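Local coordinates for protein putative metal-dependent phosphoesterase (Bifidobacterium adolescentis, PDB 3O0F) that hydrolyses phosphoesters at a metal centre of two irons and a zinc, and binds adenosine monophosphate beside it, at residues I17-V22 and H43-A48; A54-A59 and L70-E75. All coordinates share one frame; numbering follows the deposited sequence.

Contact 1: residues I17-V22 and H43-A48. With FE (Fe (III) ion), chain E.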
loop_
_atom_site.group_PDB
_atom_site.type_symbol
_atom_site.label_atom_id
_atom_site.label_comp_id
_atom_site.label_asym_id
_atom_site.label_seq_id
_atom_site.Cartn_x
_atom_site.Cartn_y
_atom_site.Cartn_z
ATOM N N ILE A 17 -0.165 3.867 -9.795
ATOM C CA ILE A 17 0.982 3.198 -9.149
ATOM C C ILE A 17 0.703 2.684 -7.732
ATOM O O ILE A 17 1.620 2.378 -6.983
ATOM C CB ILE A 17 2.282 4.055 -9.209
ATOM C CG1 ILE A 17 2.221 5.255 -8.283
ATOM C CG2 ILE A 17 2.577 4.472 -10.636
ATOM C CD1 ILE A 17 3.491 6.049 -8.297
ATOM N N HIS A 18 -0.576 2.606 -7.370
ATOM C CA HIS A 18 -0.983 2.186 -6.033
ATOM C C HIS A 18 -2.114 1.136 -6.102
ATOM O O HIS A 18 -3.287 1.481 -5.949
ATOM C CB HIS A 18 -1.453 3.416 -5.284
ATOM C CG HIS A 18 -1.508 3.247 -3.804
ATOM N ND1 HIS A 18 -1.501 4.329 -2.935
ATOM C CD2 HIS A 18 -1.612 2.134 -3.034
ATOM C CE1 HIS A 18 -1.563 3.874 -1.693
ATOM N NE2 HIS A 18 -1.633 2.552 -1.730
ATOM N N CYS A 19 -1.755 -0.122 -6.339
ATOM C CA CYS A 19 -2.738 -1.198 -6.579
ATOM C C CYS A 19 -2.343 -2.434 -5.764
ATOM O O CYS A 19 -1.164 -2.805 -5.740
ATOM C CB CYS A 19 -2.819 -1.562 -8.055
ATOM S SG CYS A 19 -3.094 -0.165 -9.151
ATOM N N HIS A 20 -3.328 -3.016 -5.064
ATOM C CA HIS A 20 -3.161 -4.196 -4.220
ATOM C C HIS A 20 -3.813 -5.444 -4.837
ATOM O O HIS A 20 -4.807 -5.333 -5.552
ATOM C CB HIS A 20 -3.778 -3.917 -2.854
ATOM C CG HIS A 20 -3.109 -2.807 -2.119
ATOM N ND1 HIS A 20 -2.146 -3.019 -1.176
ATOM C CD2 HIS A 20 -3.254 -1.462 -2.210
ATOM C CE1 HIS A 20 -1.713 -1.861 -0.717
ATOM N NE2 HIS A 20 -2.357 -0.902 -1.337
ATOM N N THR A 21 -3.274 -6.621 -4.499
ATOM C CA THR A 21 -3.697 -7.880 -5.050
ATOM C C THR A 21 -3.923 -8.877 -3.934
ATOM O O THR A 21 -3.749 -8.565 -2.767
ATOM C CB THR A 21 -2.624 -8.452 -6.045
ATOM O OG1 THR A 21 -1.511 -9.009 -5.319
ATOM C CG2 THR A 21 -2.168 -7.344 -7.064
ATOM N N VAL A 22 -4.255 -10.089 -4.307
ATOM C CA VAL A 22 -4.314 -11.218 -3.366
ATOM C C VAL A 22 -3.031 -11.511 -2.578
ATOM O O VAL A 22 -3.105 -12.152 -1.544
ATOM C CB VAL A 22 -4.728 -12.568 -4.110
ATOM C CG1 VAL A 22 -6.196 -12.510 -4.557
ATOM C CG2 VAL A 22 -3.794 -12.889 -5.258
ATOM N N HIS A 43 -1.467 4.009 -19.032
ATOM C CA HIS A 43 -0.132 3.870 -19.667
ATOM C C HIS A 43 0.752 2.874 -18.955
ATOM O O HIS A 43 1.735 2.392 -19.491
ATOM C CB HIS A 43 0.565 5.213 -19.736
ATOM C CG HIS A 43 -0.182 6.230 -20.532
ATOM N ND1 HIS A 43 0.205 7.549 -20.592
ATOM C CD2 HIS A 43 -1.295 6.126 -21.298
ATOM C CE1 HIS A 43 -0.631 8.212 -21.371
ATOM N NE2 HIS A 43 -1.533 7.366 -21.831
ATOM N N GLY A 44 0.412 2.563 -17.723
ATOM C CA GLY A 44 1.122 1.570 -16.972
ATOM C C GLY A 44 0.461 1.419 -15.617
ATOM O O GLY A 44 -0.509 2.119 -15.298
ATOM N N VAL A 45 0.992 0.514 -14.828
ATOM C CA VAL A 45 0.460 0.212 -13.515
ATOM C C VAL A 45 1.618 -0.135 -12.596
ATOM O O VAL A 45 2.697 -0.429 -13.060
ATOM C CB VAL A 45 -0.585 -0.956 -13.705
ATOM C CG1 VAL A 45 0.095 -2.319 -13.895
ATOM C CG2 VAL A 45 -1.648 -0.959 -12.632
ATOM N N ALA A 46 1.384 -0.107 -11.293
ATOM C CA ALA A 46 2.277 -0.689 -10.352
ATOM C C ALA A 46 1.557 -1.647 -9.454
ATOM O O ALA A 46 0.420 -1.400 -9.001
ATOM C CB ALA A 46 2.949 0.412 -9.473
ATOM N N ILE A 47 2.257 -2.693 -9.099
ATOM C CA ILE A 47 1.848 -3.515 -7.978
ATOM C C ILE A 47 2.487 -2.914 -6.680
ATOM O O ILE A 47 3.624 -2.477 -6.698
ATOM C CB ILE A 47 2.224 -4.943 -8.206
ATOM C CG1 ILE A 47 1.605 -5.835 -7.110
ATOM C CG2 ILE A 47 3.765 -5.090 -8.382
ATOM C CD1 ILE A 47 1.586 -7.411 -7.486
ATOM N N ALA A 48 1.729 -2.860 -5.596
ATOM C CA ALA A 48 2.201 -2.200 -4.351
ATOM C C ALA A 48 1.635 -2.891 -3.140
ATOM O O ALA A 48 1.137 -2.241 -2.219
ATOM C CB ALA A 48 1.802 -0.708 -4.335
HETATM FE FE FE E . -2.584 1.144 -0.319
HETATM O O HOH W 1 -2.941 2.837 0.841
#
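Cys-19 meets Ala-46 and Val-45 along its whole side chain. Its CB rests on the carbonyl of Ala-46, 3.4 Å from O, an oxygen buried without a polar partner. With SG set anti to its carbonyl carbon (chi1 -52°), the sulfur runs on past that oxygen and ends 3.9 Å from Val-45 CG2. Toward the start of strand 15-19, Ala-46 CB presses on Ile-17 CA at 3.4 Å. The strand segments 17-19 and 44-47 run at 56° to each other, and one hydrogen bond spans them, Ala-48 N to Cys-19 O at 2.9 Å, somewhat bent (142°). Beyond it Ala-48 O approaches the imidazole of His-20, 3.2 Å from CE1, while His-20 NE2 binds iron at 2.3 Å. His-18 NE2 binds the same iron at 2.2 Å, its ring steadied by the hydrogen bond between ND1 and Glu-231 OE2; Glu-75 and Asp-261 also bind this ion. The contact joins strand 15-19 to its parallel neighbour 44-47, the two strands of a beta-alpha-beta crossover, with metal ligands at the C-terminal end of strand 15-19 as in the PHP family. Helix 30-39 packs on Cys-19, Val-45 and Ile-47, whereas Ile-17 and Ala-46 touch strand 83-90.

Contact 2: residues A54-A59 and L70-E75. With FE (Fe (III) ion), chain D; FE (Fe (III) ion), chain E.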
loop_
_atom_site.group_PDB
_atom_site.type_symbol
_atom_site.label_atom_id
_atom_site.label_comp_id
_atom_site.label_asym_id
_atom_site.label_seq_id
_atom_site.Cartn_x
_atom_site.Cartn_y
_atom_site.Cartn_z
ATOM N N ALA A 54 5.960 -10.505 -3.023
ATOM C CA ALA A 54 5.596 -11.889 -3.428
ATOM C C ALA A 54 4.885 -11.972 -4.789
ATOM O O ALA A 54 5.003 -12.978 -5.504
ATOM C CB ALA A 54 4.765 -12.587 -2.304
ATOM N N GLY A 55 4.150 -10.922 -5.168
ATOM C CA GLY A 55 3.511 -10.866 -6.475
ATOM C C GLY A 55 4.320 -10.278 -7.619
ATOM O O GLY A 55 3.819 -10.132 -8.722
ATOM N N TRP A 56 5.575 -9.913 -7.376
ATOM C CA TRP A 56 6.411 -9.319 -8.419
ATOM C C TRP A 56 6.632 -10.192 -9.662
ATOM O O TRP A 56 6.447 -9.733 -10.767
ATOM C CB TRP A 56 7.770 -8.896 -7.819
ATOM C CG TRP A 56 7.727 -7.624 -7.046
ATOM C CD1 TRP A 56 6.638 -7.054 -6.406
ATOM C CD2 TRP A 56 8.834 -6.769 -6.774
ATOM N NE1 TRP A 56 6.994 -5.872 -5.860
ATOM C CE2 TRP A 56 8.348 -5.680 -6.044
ATOM C CE3 TRP A 56 10.189 -6.805 -7.112
ATOM C CZ2 TRP A 56 9.179 -4.646 -5.616
ATOM C CZ3 TRP A 56 11.000 -5.767 -6.725
ATOM C CH2 TRP A 56 10.501 -4.703 -5.983
ATOM N N ASP A 57 7.068 -11.431 -9.489
ATOM C CA ASP A 57 7.226 -12.361 -10.630
ATOM C C ASP A 57 5.937 -12.512 -11.440
ATOM O O ASP A 57 5.939 -12.375 -12.638
ATOM C CB ASP A 57 7.677 -13.747 -10.151
ATOM C CG ASP A 57 9.123 -13.759 -9.613
ATOM O OD1 ASP A 57 9.845 -12.746 -9.754
ATOM O OD2 ASP A 57 9.535 -14.795 -9.031
ATOM N N GLU A 58 4.819 -12.753 -10.775
ATOM C CA GLU A 58 3.527 -12.794 -11.483
ATOM C C GLU A 58 3.198 -11.496 -12.235
ATOM O O GLU A 58 2.750 -11.544 -13.392
ATOM C CB GLU A 58 2.390 -13.163 -10.529
ATOM C CG GLU A 58 2.445 -14.641 -10.164
ATOM C CD GLU A 58 1.185 -15.158 -9.487
ATOM O OE1 GLU A 58 0.125 -14.468 -9.508
ATOM O OE2 GLU A 58 1.259 -16.285 -8.933
ATOM N N ALA A 59 3.398 -10.352 -11.589
ATOM C CA ALA A 59 3.123 -9.061 -12.238
ATOM C C ALA A 59 4.023 -8.873 -13.466
ATOM O O ALA A 59 3.586 -8.417 -14.508
ATOM C CB ALA A 59 3.323 -7.875 -11.227
ATOM N N LEU A 70 5.084 -1.841 -16.375
ATOM C CA LEU A 70 4.853 -2.137 -14.965
ATOM C C LEU A 70 5.908 -1.511 -14.066
ATOM O O LEU A 70 7.097 -1.615 -14.350
ATOM C CB LEU A 70 4.925 -3.633 -14.803
ATOM C CG LEU A 70 4.804 -4.197 -13.403
ATOM C CD1 LEU A 70 3.355 -4.012 -12.969
ATOM C CD2 LEU A 70 5.189 -5.650 -13.405
ATOM N N LEU A 71 5.492 -0.909 -12.951
ATOM C CA LEU A 71 6.413 -0.525 -11.878
ATOM C C LEU A 71 6.300 -1.542 -10.747
ATOM O O LEU A 71 5.188 -1.992 -10.388
ATOM C CB LEU A 71 6.063 0.918 -11.417
ATOM C CG LEU A 71 6.991 2.039 -11.017
ATOM C CD1 LEU A 71 8.016 2.320 -12.103
ATOM C CD2 LEU A 71 6.137 3.310 -10.677
ATOM N N LEU A 72 7.439 -1.971 -10.218
ATOM C CA LEU A 72 7.470 -2.925 -9.134
ATOM C C LEU A 72 7.544 -2.177 -7.802
ATOM O O LEU A 72 8.456 -1.387 -7.579
ATOM C CB LEU A 72 8.620 -3.930 -9.271
ATOM C CG LEU A 72 8.444 -4.924 -10.457
ATOM C CD1 LEU A 72 9.682 -5.763 -10.741
ATOM C CD2 LEU A 72 7.181 -5.810 -10.285
ATOM N N GLY A 73 6.559 -2.412 -6.932
ATOM C CA GLY A 73 6.458 -1.643 -5.712
ATOM C C GLY A 73 5.933 -2.408 -4.516
ATOM O O GLY A 73 5.541 -3.568 -4.598
ATOM N N THR A 74 5.952 -1.740 -3.379
ATOM C CA THR A 74 5.518 -2.346 -2.107
ATOM C C THR A 74 4.978 -1.216 -1.246
ATOM O O THR A 74 5.545 -0.125 -1.244
ATOM C CB THR A 74 6.685 -2.979 -1.362
ATOM O OG1 THR A 74 7.208 -4.078 -2.096
ATOM C CG2 THR A 74 6.242 -3.460 0.048
ATOM N N GLU A 75 3.902 -1.440 -0.501
ATOM C CA GLU A 75 3.443 -0.438 0.460
ATOM C C GLU A 75 3.917 -0.900 1.841
ATOM O O GLU A 75 3.549 -1.962 2.335
ATOM C CB GLU A 75 1.914 -0.254 0.426
ATOM C CG GLU A 75 1.492 0.772 1.422
ATOM C CD GLU A 75 0.045 1.244 1.278
ATOM O OE1 GLU A 75 -0.686 0.624 0.558
ATOM O OE2 GLU A 75 -0.306 2.310 1.831
HETATM FE FE FE D . -2.215 2.772 2.710
HETATM FE FE FE E . -2.584 1.144 -0.319
HETATM O O HOH W 1 -2.941 2.837 0.841
#
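Trp-56 NE1 gives its hydrogen to Gly-73 O over 3.0 Å, nearly straight at the hydrogen (163°). The oxygen lies in the plane of the indole, but the indole nitrogen stands well above the carbonyl plane of Gly-73, so the bond misses the lone-pair direction. Together with the packing below the ring, it fixes how the indole is turned. Leu-72 supplies that packing: its CB sits 3.6 Å from the centroid of the six-membered ring and 6° off the normal, a CH-pi contact squarely over one face. Leu-72 CG lies anti to its carbonyl carbon (chi1 -69°), which carries it under the indole, with the two branches spread along the face, Leu-72 CD1 under Trp-56 CE3 and Leu-72 CD2 3.8 Å from Trp-56 CG. One turn further along the helix, Ala-59 CB faces Leu-70 CD2 at 3.6 Å, extending the apolar contact. Thr-74 OG1 comes only loosely near the indole, 4.1 Å from Trp-56 CZ2; it is hydrogen-bonded to Tyr-92 OH and to Thr-52 O, and Tyr-92 also meets the Trp-56 ring. Past the helix, the strand delivers Glu-75 to the metals. Its extended side chain bridges the two irons, OE2 on one at 2.1 Å and OE1 on the other at 2.2 Å, and a water spans the same pair. The OE1 iron is the one held by His-18 and His-20; His-86 and His-203 bind the OE2 iron. The contact lays the start of helix 56-66 against strand 70-80 in the beta-alpha-beta unit that follows strand 44-47. Ile-47 of that strand touches both Trp-56 and Ala-59, Pro-30 of helix 30-39 also packs on Ala-59, and strand 83-90 borders strand 70-80 on its other side in the sheet.

How the contacts relate
From the N terminus, strand 15-19 leads through helix 30-39 to strand 44-47, and contact 1 closes this first loop. The chain then runs through helix 56-66 into strand 70-80, and contact 2 closes a second, shorter one by laying that helix on its following strand. The two loops come in series, neither nesting nor crossing. Strand 44-47 connects them: it belongs to contact 1 and lies beside strand 70-80 in the sheet, where Val-45 O is 2.8 Å from Leu-71 N, probably a hydrogen bond. Both contacts also converge on one iron, to which 17-22 brings two histidines and 70-75 a glutamate that continues to the second iron.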